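Local atomic coordinates of putative gdp-fucose protein o-fucosyltransferase 1 (Caenorhabditis elegans, PDB entry 3ZY2), a protein that belongs to the protein O-fucosyltransferase family of the GT-B clan, whose members pair two Rossmann-like halves, and binds guanosine-5'-diphosphate between them. Residues A[22-27]-A[340-345]; A[176-181]-A[333-338]; A[29-34]-A[185-190]. One frame throughout, in Å; residues are numbered along the deposited sequence.

Interaction 1 (A[22-27]-A[340-345]). With GDP (guanosine-5'-diphosphate), chain C.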
loop_
_atom_site.group_PDB
_atom_site.type_symbol
_atom_site.label_atom_id
_atom_site.label_comp_id
_atom_site.label_asym_id
_atom_site.label_seq_id
_atom_site.Cartn_x
_atom_site.Cartn_y
_atom_site.Cartn_z
ATOM N N ASN A 22 -1.088 12.881 12.819
ATOM C CA ASN A 22 -0.597 11.891 11.842
ATOM C C ASN A 22 0.157 12.547 10.679
ATOM O O ASN A 22 1.190 12.031 10.221
ATOM C CB ASN A 22 -1.754 11.054 11.241
ATOM C CG ASN A 22 -2.456 10.113 12.241
ATOM O OD1 ASN A 22 -3.344 9.361 11.826
ATOM N ND2 ASN A 22 -2.093 10.156 13.520
ATOM N N GLN A 23 -0.322 13.706 10.230
ATOM C CA GLN A 23 0.257 14.389 9.080
ATOM C C GLN A 23 1.645 14.891 9.429
ATOM O O GLN A 23 2.589 14.746 8.632
ATOM C CB GLN A 23 -0.606 15.566 8.684
ATOM C CG GLN A 23 -1.965 15.141 8.134
ATOM C CD GLN A 23 -2.920 16.292 8.049
ATOM O OE1 GLN A 23 -2.521 17.433 7.769
ATOM N NE2 GLN A 23 -4.217 16.015 8.315
ATOM N N VAL A 24 1.779 15.492 10.619
ATOM C CA VAL A 24 3.086 15.973 11.065
ATOM C C VAL A 24 4.037 14.794 11.272
ATOM O O VAL A 24 5.198 14.873 10.907
ATOM C CB VAL A 24 2.974 16.823 12.343
ATOM C CG1 VAL A 24 4.355 17.205 12.873
ATOM C CG2 VAL A 24 2.168 18.096 12.049
ATOM N N ASP A 25 3.533 13.697 11.846
ATOM C CA ASP A 25 4.338 12.489 12.113
ATOM C C ASP A 25 4.983 11.958 10.818
ATOM O O ASP A 25 6.191 11.669 10.777
ATOM C CB ASP A 25 3.447 11.447 12.799
ATOM C CG ASP A 25 4.220 10.523 13.692
ATOM O OD1 ASP A 25 5.123 11.003 14.416
ATOM O OD2 ASP A 25 3.928 9.320 13.664
ATOM N N GLN A 26 4.196 11.904 9.746
ATOM C CA GLN A 26 4.733 11.442 8.458
ATOM C C GLN A 26 5.594 12.532 7.821
ATOM O O GLN A 26 6.610 12.233 7.191
ATOM C CB GLN A 26 3.595 11.029 7.517
ATOM C CG GLN A 26 2.975 9.692 7.896
ATOM C CD GLN A 26 2.181 9.108 6.747
ATOM O OE1 GLN A 26 1.146 9.644 6.377
ATOM N NE2 GLN A 26 2.672 8.014 6.166
ATOM N N PHE A 27 5.237 13.801 8.006
ATOM C CA PHE A 27 6.013 14.915 7.419
ATOM C C PHE A 27 7.489 14.924 7.881
ATOM O O PHE A 27 8.380 15.156 7.080
ATOM C CB PHE A 27 5.282 16.239 7.735
ATOM C CG PHE A 27 5.988 17.463 7.286
ATOM C CD1 PHE A 27 6.529 17.586 6.008
ATOM C CD2 PHE A 27 6.046 18.560 8.136
ATOM C CE1 PHE A 27 7.177 18.782 5.614
ATOM C CE2 PHE A 27 6.671 19.752 7.741
ATOM C CZ PHE A 27 7.253 19.846 6.466
ATOM N N VAL A 340 3.827 17.806 20.789
ATOM C CA VAL A 340 4.262 18.607 21.934
ATOM C C VAL A 340 5.523 17.999 22.555
ATOM O O VAL A 340 6.470 18.723 22.859
ATOM C CB VAL A 340 3.197 18.702 23.031
ATOM C CG1 VAL A 340 3.685 19.632 24.146
ATOM C CG2 VAL A 340 1.879 19.218 22.487
ATOM N N LYS A 341 5.515 16.685 22.771
ATOM C CA LYS A 341 6.669 15.996 23.365
ATOM C C LYS A 341 7.936 16.264 22.553
ATOM O O LYS A 341 8.971 16.637 23.133
ATOM C CB LYS A 341 6.401 14.480 23.437
ATOM C CG LYS A 341 7.562 13.661 23.996
ATOM C CD LYS A 341 7.929 14.149 25.404
ATOM C CE LYS A 341 8.752 13.135 26.204
ATOM N NZ LYS A 341 10.012 12.696 25.508
ATOM N N ARG A 342 7.866 16.109 21.229
ATOM C CA ARG A 342 9.035 16.355 20.373
ATOM C C ARG A 342 9.494 17.815 20.377
ATOM O O ARG A 342 10.708 18.096 20.345
ATOM C CB ARG A 342 8.751 15.911 18.934
ATOM C CG ARG A 342 8.546 14.408 18.815
ATOM C CD ARG A 342 8.440 13.957 17.355
ATOM N NE ARG A 342 7.383 14.663 16.630
ATOM C CZ ARG A 342 6.275 14.088 16.174
ATOM N NH1 ARG A 342 6.043 12.793 16.374
ATOM N NH2 ARG A 342 5.410 14.816 15.484
ATOM N N GLU A 343 8.534 18.733 20.408
ATOM C CA GLU A 343 8.886 20.146 20.448
ATOM C C GLU A 343 9.612 20.440 21.756
ATOM O O GLU A 343 10.672 21.095 21.780
ATOM C CB GLU A 343 7.640 21.027 20.279
ATOM C CG GLU A 343 8.026 22.520 20.345
ATOM C CD GLU A 343 6.914 23.470 19.934
ATOM O OE1 GLU A 343 5.962 23.000 19.296
ATOM O OE2 GLU A 343 7.039 24.684 20.216
ATOM N N ARG A 344 9.066 19.926 22.843
ATOM C CA ARG A 344 9.679 20.151 24.154
ATOM C C ARG A 344 11.041 19.489 24.258
ATOM O O ARG A 344 11.954 20.034 24.881
ATOM C CB ARG A 344 8.754 19.680 25.263
ATOM C CG ARG A 344 7.482 20.531 25.308
ATOM C CD ARG A 344 6.544 20.051 26.439
ATOM N NE ARG A 344 7.096 20.306 27.790
ATOM C CZ ARG A 344 7.085 21.494 28.390
ATOM N NH1 ARG A 344 6.546 22.550 27.777
ATOM N NH2 ARG A 344 7.617 21.636 29.610
ATOM N N ASP A 345 11.197 18.345 23.610
ATOM C CA ASP A 345 12.490 17.661 23.629
ATOM C C ASP A 345 13.552 18.357 22.785
ATOM O O ASP A 345 14.739 18.310 23.134
ATOM C CB ASP A 345 12.297 16.267 23.071
ATOM C CG ASP A 345 11.667 15.297 24.065
ATOM O OD1 ASP A 345 11.554 15.605 25.278
ATOM O OD2 ASP A 345 11.336 14.171 23.614
HETATM P PB GDP C . -4.371 11.442 17.456
HETATM O O1B GDP C . -4.569 12.205 18.713
HETATM O O2B GDP C . -3.097 10.693 16.949
HETATM O O3B GDP C . -5.723 11.247 16.536
HETATM O O3A GDP C . -4.069 13.003 16.801
HETATM P PA GDP C . -4.408 13.513 15.197
HETATM O O1A GDP C . -3.850 15.092 15.682
HETATM O O2A GDP C . -3.960 12.873 14.122
HETATM O "O5'" GDP C . -6.151 13.228 15.512
HETATM C "C5'" GDP C . -6.249 14.195 16.363
HETATM C "C4'" GDP C . -7.195 15.152 16.380
HETATM O "O4'" GDP C . -8.355 15.442 17.049
HETATM C "C3'" GDP C . -6.418 16.301 16.317
HETATM O "O3'" GDP C . -5.801 17.121 14.916
HETATM C "C2'" GDP C . -7.701 18.069 16.522
HETATM O "O2'" GDP C . -8.251 18.150 15.284
HETATM C "C1'" GDP C . -8.436 17.158 17.489
HETATM N N9 GDP C . -7.835 17.281 18.618
HETATM C C8 GDP C . -6.937 15.990 19.544
HETATM N N7 GDP C . -6.711 16.915 20.422
HETATM C C5 GDP C . -7.027 18.147 20.492
HETATM C C6 GDP C . -6.975 19.650 21.364
HETATM O O6 GDP C . -6.377 19.456 22.318
HETATM N N1 GDP C . -7.521 20.350 20.755
HETATM C C2 GDP C . -8.171 20.569 19.719
HETATM N N2 GDP C . -8.627 21.362 19.322
HETATM N N3 GDP C . -8.484 19.494 18.608
HETATM C C4 GDP C . -7.844 18.313 19.135
#

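Interaction 2 (A[176-181]-A[333-338]). With GDP (guanosine-5'-diphosphate), chain C.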
loop_
_atom_site.group_PDB
_atom_site.type_symbol
_atom_site.label_atom_id
_atom_site.label_comp_id
_atom_site.label_asym_id
_atom_site.label_seq_id
_atom_site.Cartn_x
_atom_site.Cartn_y
_atom_site.Cartn_z
ATOM N N ALA A 176 6.913 7.984 3.889
ATOM C CA ALA A 176 7.469 7.995 5.244
ATOM C C ALA A 176 6.751 6.978 6.104
ATOM O O ALA A 176 5.568 6.731 5.913
ATOM C CB ALA A 176 7.291 9.363 5.870
ATOM N N PRO A 177 7.447 6.407 7.093
ATOM C CA PRO A 177 6.773 5.496 8.009
ATOM C C PRO A 177 5.702 6.155 8.854
ATOM O O PRO A 177 5.737 7.365 9.112
ATOM C CB PRO A 177 7.904 5.035 8.941
ATOM C CG PRO A 177 9.120 5.203 8.173
ATOM C CD PRO A 177 8.907 6.404 7.296
ATOM N N PHE A 178 4.736 5.349 9.273
ATOM C CA PHE A 178 3.803 5.737 10.296
ATOM C C PHE A 178 3.505 4.537 11.162
ATOM O O PHE A 178 3.214 3.468 10.638
ATOM C CB PHE A 178 2.490 6.252 9.709
ATOM C CG PHE A 178 1.486 6.598 10.765
ATOM C CD1 PHE A 178 1.554 7.830 11.415
ATOM C CD2 PHE A 178 0.548 5.663 11.194
ATOM C CE1 PHE A 178 0.648 8.167 12.435
ATOM C CE2 PHE A 178 -0.378 5.983 12.201
ATOM C CZ PHE A 178 -0.316 7.245 12.834
ATOM N N PRO A 179 3.584 4.691 12.486
ATOM C CA PRO A 179 4.063 5.862 13.240
ATOM C C PRO A 179 5.531 6.183 12.936
ATOM O O PRO A 179 6.276 5.318 12.465
ATOM C CB PRO A 179 3.906 5.397 14.701
ATOM C CG PRO A 179 2.817 4.348 14.625
ATOM C CD PRO A 179 3.153 3.607 13.393
ATOM N N SER A 180 5.947 7.419 13.199
ATOM C CA SER A 180 7.332 7.811 12.908
ATOM C C SER A 180 8.353 7.004 13.704
ATOM O O SER A 180 8.093 6.575 14.845
ATOM C CB SER A 180 7.554 9.294 13.212
ATOM O OG SER A 180 7.237 9.564 14.572
ATOM N N LYS A 181 9.519 6.846 13.103
ATOM C CA LYS A 181 10.648 6.198 13.763
ATOM C C LYS A 181 11.382 7.181 14.652
ATOM O O LYS A 181 11.491 8.371 14.328
ATOM C CB LYS A 181 11.593 5.604 12.727
ATOM C CG LYS A 181 10.919 4.590 11.801
ATOM C CD LYS A 181 11.924 3.730 11.057
ATOM C CE LYS A 181 11.188 2.739 10.155
ATOM N NZ LYS A 181 12.048 1.621 9.663
ATOM N N VAL A 333 -0.500 7.829 23.793
ATOM C CA VAL A 333 -0.919 7.202 22.531
ATOM C C VAL A 333 -1.163 8.244 21.433
ATOM O O VAL A 333 -1.071 7.972 20.244
ATOM C CB VAL A 333 -2.168 6.275 22.750
ATOM C CG1 VAL A 333 -2.632 5.649 21.444
ATOM C CG2 VAL A 333 -1.840 5.226 23.772
ATOM N N SER A 334 -1.446 9.470 21.829
ATOM C CA SER A 334 -1.851 10.464 20.852
ATOM C C SER A 334 -0.672 11.056 20.076
ATOM O O SER A 334 0.294 11.592 20.671
ATOM C CB SER A 334 -2.604 11.575 21.557
ATOM O OG SER A 334 -2.840 12.650 20.678
ATOM N N THR A 335 -0.779 11.037 18.754
ATOM C CA THR A 335 0.235 11.702 17.927
ATOM C C THR A 335 0.169 13.231 18.036
ATOM O O THR A 335 1.124 13.926 17.678
ATOM C CB THR A 335 0.181 11.312 16.435
ATOM O OG1 THR A 335 -1.073 11.735 15.877
ATOM C CG2 THR A 335 0.351 9.808 16.283
ATOM N N PHE A 336 -0.964 13.745 18.516
ATOM C CA PHE A 336 -1.121 15.167 18.784
ATOM C C PHE A 336 -0.259 15.554 20.008
ATOM O O PHE A 336 0.532 16.503 19.962
ATOM C CB PHE A 336 -2.619 15.447 18.958
ATOM C CG PHE A 336 -2.990 16.899 19.004
ATOM C CD1 PHE A 336 -3.283 17.593 17.822
ATOM C CD2 PHE A 336 -3.154 17.553 20.226
ATOM C CE1 PHE A 336 -3.662 18.944 17.868
ATOM C CE2 PHE A 336 -3.566 18.905 20.278
ATOM C CZ PHE A 336 -3.819 19.588 19.111
ATOM N N SER A 337 -0.381 14.778 21.091
ATOM C CA SER A 337 0.551 14.918 22.223
ATOM C C SER A 337 1.995 14.748 21.768
ATOM O O SER A 337 2.890 15.406 22.312
ATOM C CB SER A 337 0.253 13.912 23.348
ATOM O OG SER A 337 -0.717 14.406 24.280
ATOM N N HIS A 338 2.221 13.885 20.765
ATOM C CA HIS A 338 3.612 13.565 20.361
ATOM C C HIS A 338 4.275 14.792 19.735
ATOM O O HIS A 338 5.470 15.024 19.933
ATOM C CB HIS A 338 3.633 12.352 19.414
ATOM C CG HIS A 338 4.966 11.658 19.270
ATOM N ND1 HIS A 338 6.123 11.964 19.965
ATOM C CD2 HIS A 338 5.278 10.608 18.474
ATOM C CE1 HIS A 338 7.087 11.132 19.590
ATOM N NE2 HIS A 338 6.602 10.314 18.678
HETATM P PB GDP C . -4.371 11.442 17.456
HETATM O O1B GDP C . -4.569 12.205 18.713
HETATM O O2B GDP C . -3.097 10.693 16.949
HETATM O O3B GDP C . -5.723 11.247 16.536
HETATM O O3A GDP C . -4.069 13.003 16.801
HETATM P PA GDP C . -4.408 13.513 15.197
HETATM O O1A GDP C . -3.850 15.092 15.682
HETATM O O2A GDP C . -3.960 12.873 14.122
HETATM O "O5'" GDP C . -6.151 13.228 15.512
HETATM C "C5'" GDP C . -6.249 14.195 16.363
HETATM C "C4'" GDP C . -7.195 15.152 16.380
HETATM O "O4'" GDP C . -8.355 15.442 17.049
HETATM C "C3'" GDP C . -6.418 16.301 16.317
HETATM O "O3'" GDP C . -5.801 17.121 14.916
HETATM C "C2'" GDP C . -7.701 18.069 16.522
HETATM O "O2'" GDP C . -8.251 18.150 15.284
HETATM C "C1'" GDP C . -8.436 17.158 17.489
HETATM N N9 GDP C . -7.835 17.281 18.618
HETATM C C8 GDP C . -6.937 15.990 19.544
HETATM N N7 GDP C . -6.711 16.915 20.422
HETATM C C5 GDP C . -7.027 18.147 20.492
HETATM C C6 GDP C . -6.975 19.650 21.364
HETATM O O6 GDP C . -6.377 19.456 22.318
HETATM N N1 GDP C . -7.521 20.350 20.755
HETATM C C2 GDP C . -8.171 20.569 19.719
HETATM N N2 GDP C . -8.627 21.362 19.322
HETATM N N3 GDP C . -8.484 19.494 18.608
HETATM C C4 GDP C . -7.844 18.313 19.135
#

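Interaction 3 (A[29-34]-A[185-190])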
loop_
_atom_site.group_PDB
_atom_site.type_symbol
_atom_site.label_atom_id
_atom_site.label_comp_id
_atom_site.label_asym_id
_atom_site.label_seq_id
_atom_site.Cartn_x
_atom_site.Cartn_y
_atom_site.Cartn_z
ATOM N N GLY A 29 9.289 12.298 8.582
ATOM C CA GLY A 29 9.927 11.264 7.739
ATOM C C GLY A 29 10.137 11.722 6.311
ATOM O O GLY A 29 11.156 11.427 5.690
ATOM N N VAL A 30 9.184 12.488 5.786
ATOM C CA VAL A 30 9.341 12.990 4.419
ATOM C C VAL A 30 10.471 14.010 4.301
ATOM O O VAL A 30 11.224 14.013 3.324
ATOM C CB VAL A 30 8.021 13.542 3.815
ATOM C CG1 VAL A 30 8.278 13.972 2.375
ATOM C CG2 VAL A 30 6.875 12.506 3.865
ATOM N N LEU A 31 10.613 14.863 5.307
ATOM C CA LEU A 31 11.724 15.806 5.332
ATOM C C LEU A 31 13.061 15.065 5.238
ATOM O O LEU A 31 13.919 15.457 4.441
ATOM C CB LEU A 31 11.660 16.652 6.597
ATOM C CG LEU A 31 10.674 17.829 6.519
ATOM C CD1 LEU A 31 10.280 18.298 7.908
ATOM C CD2 LEU A 31 11.249 19.000 5.743
ATOM N N ALA A 32 13.204 13.997 6.026
ATOM C CA ALA A 32 14.438 13.188 6.016
ATOM C C ALA A 32 14.658 12.541 4.643
ATOM O O ALA A 32 15.790 12.526 4.108
ATOM C CB ALA A 32 14.388 12.159 7.109
ATOM N N PHE A 33 13.570 12.017 4.070
ATOM C CA PHE A 33 13.601 11.404 2.742
ATOM C C PHE A 33 14.071 12.380 1.657
ATOM O O PHE A 33 14.940 12.035 0.838
ATOM C CB PHE A 33 12.207 10.848 2.445
ATOM C CG PHE A 33 12.049 10.247 1.058
ATOM C CD1 PHE A 33 12.640 9.026 0.744
ATOM C CD2 PHE A 33 11.259 10.872 0.094
ATOM C CE1 PHE A 33 12.469 8.454 -0.524
ATOM C CE2 PHE A 33 11.086 10.294 -1.187
ATOM C CZ PHE A 33 11.685 9.086 -1.477
ATOM N N ALA A 34 13.523 13.600 1.655
ATOM C CA ALA A 34 13.882 14.619 0.662
ATOM C C ALA A 34 15.353 15.001 0.782
ATOM O O ALA A 34 16.042 15.146 -0.230
ATOM C CB ALA A 34 12.996 15.862 0.793
ATOM N N TRP A 185 12.508 11.956 15.041
ATOM C CA TRP A 185 11.799 12.791 16.023
ATOM C C TRP A 185 12.497 14.142 16.226
ATOM O O TRP A 185 11.806 15.169 16.415
ATOM C CB TRP A 185 11.605 12.100 17.369
ATOM C CG TRP A 185 10.721 10.909 17.310
ATOM C CD1 TRP A 185 9.806 10.607 16.330
ATOM C CD2 TRP A 185 10.593 9.894 18.305
ATOM N NE1 TRP A 185 9.161 9.420 16.631
ATOM C CE2 TRP A 185 9.629 8.967 17.839
ATOM C CE3 TRP A 185 11.238 9.647 19.529
ATOM C CZ2 TRP A 185 9.276 7.824 18.566
ATOM C CZ3 TRP A 185 10.896 8.514 20.242
ATOM C CH2 TRP A 185 9.923 7.609 19.759
ATOM N N SER A 186 13.832 14.167 16.177
ATOM C CA SER A 186 14.561 15.416 16.350
ATOM C C SER A 186 14.318 16.454 15.261
ATOM O O SER A 186 14.581 17.628 15.467
ATOM C CB SER A 186 16.063 15.127 16.499
ATOM O OG SER A 186 16.557 14.576 15.300
ATOM N N ILE A 187 13.774 16.035 14.110
ATOM C CA ILE A 187 13.453 16.982 13.049
ATOM C C ILE A 187 12.371 17.986 13.495
ATOM O O ILE A 187 12.274 19.069 12.927
ATOM C CB ILE A 187 13.108 16.221 11.730
ATOM C CG1 ILE A 187 14.335 15.407 11.317
ATOM C CG2 ILE A 187 12.679 17.185 10.579
ATOM C CD1 ILE A 187 14.095 14.506 10.100
ATOM N N GLN A 188 11.601 17.652 14.540
ATOM C CA GLN A 188 10.622 18.593 15.073
ATOM C C GLN A 188 11.270 19.926 15.491
ATOM O O GLN A 188 10.608 20.962 15.518
ATOM C CB GLN A 188 9.885 17.955 16.248
ATOM C CG GLN A 188 8.636 18.740 16.713
ATOM C CD GLN A 188 7.365 18.412 15.929
ATOM O OE1 GLN A 188 7.044 17.246 15.687
ATOM N NE2 GLN A 188 6.613 19.448 15.545
ATOM N N LYS A 189 12.584 19.897 15.756
ATOM C CA LYS A 189 13.344 21.131 16.065
ATOM C C LYS A 189 13.105 22.217 14.990
ATOM O O LYS A 189 13.066 23.423 15.278
ATOM C CB LYS A 189 14.843 20.798 16.181
ATOM C CG LYS A 189 15.740 22.000 16.285
ATOM C CD LYS A 189 17.192 21.561 16.393
ATOM C CE LYS A 189 18.132 22.591 15.782
ATOM N NZ LYS A 189 18.067 23.919 16.459
ATOM N N TYR A 190 12.899 21.756 13.754
ATOM C CA TYR A 190 12.817 22.632 12.593
ATOM C C TYR A 190 11.400 23.000 12.225
ATOM O O TYR A 190 11.189 23.677 11.222
ATOM C CB TYR A 190 13.541 22.002 11.391
ATOM C CG TYR A 190 14.974 21.679 11.703
ATOM C CD1 TYR A 190 15.924 22.675 11.701
ATOM C CD2 TYR A 190 15.355 20.386 12.027
ATOM C CE1 TYR A 190 17.256 22.398 12.001
ATOM C CE2 TYR A 190 16.679 20.087 12.312
ATOM C CZ TYR A 190 17.609 21.108 12.305
ATOM O OH TYR A 190 18.923 20.821 12.593
#

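Interaction 1 (A[22-27]-A[340-345])
Asp25 and Arg342 meet in a salt bridge of one oxygen and one nitrogen, OD1 of Asp25 lying 2.8 Å from NH1 of Arg342. The bond is weak in its geometry, with an N-H...O angle of 124°. The carboxylate and guanidinium planes are 14° apart, the two side chains cross at about a right angle, and OD1 approaches the guanidinium obliquely. Val24 supplies the apolar part: its CG1 methyl sits at the guanidinium edge, close to the plane and 3.7 Å from NH2 of Arg342. The nearest CA atoms, those of Asp25 and Arg342, are 10.3 Å apart, so the helices are joined through side chains alone. A bend at chi3 (-56°) turns the end of Arg342 across this gap.

In the GT-B fold two Rossmann-like halves face each other across a cleft. Here helix 20-37 of the N-terminal half meets helix 335-346 of the C-terminal half beside bound guanosine-5'-diphosphate. The backbone N of Asn22, in the first turn of its helix, gives a hydrogen bond of 3.2 Å to O2A of the ligand, and the Asn22 side chain makes a weak hydrogen bond to Thr335.

Further out, Ser180 is the stronger partner of Asp25 and bonds to the same OD1 that takes the arginine. OE1 of Gln188 accepts from Arg342 NE; this bond and the Asp25 bridge hold the guanidinium from two of its nitrogens.

Interaction 2 (A[176-181]-A[333-338])
Van der Waals packing joins Phe178 to Thr335, with CE1 of the ring 4.2 Å from the CG2 methyl of the threonine, which comes at the ring obliquely. Pro179, preceded by a cis peptide bond, folds back so that its CG lies 4.3 Å above one face of the Phe178 ring, near the rim. Ser180 lies beside the His338 ring; its hydroxyl is hydrogen-bonded to Trp185 as well as to Asp25. Pro101 of the second subunit also packs on Phe178.

Hydrogen bonds dominate the other side of 333-338, where helix 335-346 starts. Ser334 is its N-cap: OG accepts from Ser337 N at 3.3 Å and nearly straight (166°), and more weakly from Phe336 N. The same OG donates to O1B of guanosine-5'-diphosphate at 2.7 Å, so two good bonds and a weak one grip it. Thr335 takes O2B of the ligand twice, from its backbone N at 3.0 Å and from OG1 at a short 2.5 Å. A chi1 of 63° places OG1 between the backbone N and the carbonyl carbon, near the amide that shares its acceptor, and leaves CG2 for Phe178.

Aromatic packing holds the base: N7 of the ligand lies 3.6 Å above one face of the Phe336 ring, offset toward the rim.

The terminal phosphate therefore rests on the N-terminal end of a helix, whose dipole would be expected to help offset its negative charge, while the 176-181 loop meets 333-338 itself without a hydrogen bond.

Interaction 3 (A[29-34]-A[185-190])
Ile187 carries this contact almost alone on its side, pushing two branches against helix 20-37. Its CG2 methyl lies 3.8 Å from CD1 of Leu31 and 4.1 Å from CB of the same leucine, while its CD1 reaches CB of Ala32, again at 3.8 Å. The division follows from the torsions. With chi1 at -61° the CG2 branch stands anti to the backbone N, and CG1 lies beside the backbone N, anti to the carbonyl carbon; chi2 at 175° then extends CD1 to its full length, so that the two methyls land on successive residues of the helix. The interaction is purely apolar, with no hydrogen bond between the segments.

Leu31 points its CB toward the loop and runs slantwise to Ile187, meeting it with CB and one methyl. The long branch of Ile187 ends on the Ala32 methyl; the CA atoms of Leu31 and Ile187 are 8.0 Å apart. Residues 186-190 belong to a short 3-10 helix, held by bonds such as Tyr190 N to Ile187 O at 2.9 Å. The side chain of Gln188, the next residue, points away from helix 20-37 and touches Ile339 of helix 335-346.

Tyr71, from a neighbouring loop, packs on both Ala32 and Ile187. Helix 20-37 is the connection of a beta-alpha-beta crossover between the parallel strands 10-13 and 40-42. Val30, Phe33 and Ala34 pack against those strands and Leu31 touches Leu41, while Leu31 and Ala32 also receive the 3-10 helix, which is thereby wedged between this helix of the N-terminal sheet and helix 335-346 of the other half.

From the N terminus, helix 20-37 comes first and supplies one segment to interaction 1 (22-27) and one to interaction 3 (29-34). Interaction 3 closes the shorter loop, ending at 185-190, after the chain has completed the N-terminal sheet. Shortly before that point, 176-181 begins interaction 2, which closes at 333-338 after the C-terminal sheet has been largely built; interactions 2 and 3 therefore cross. Interaction 1 closes last, at 340-345, and its loop encloses both others. Interactions 1 and 2 share helix 335-346, so the first helix, the connecting loop and this late helix are tied together where the two halves of the fold meet.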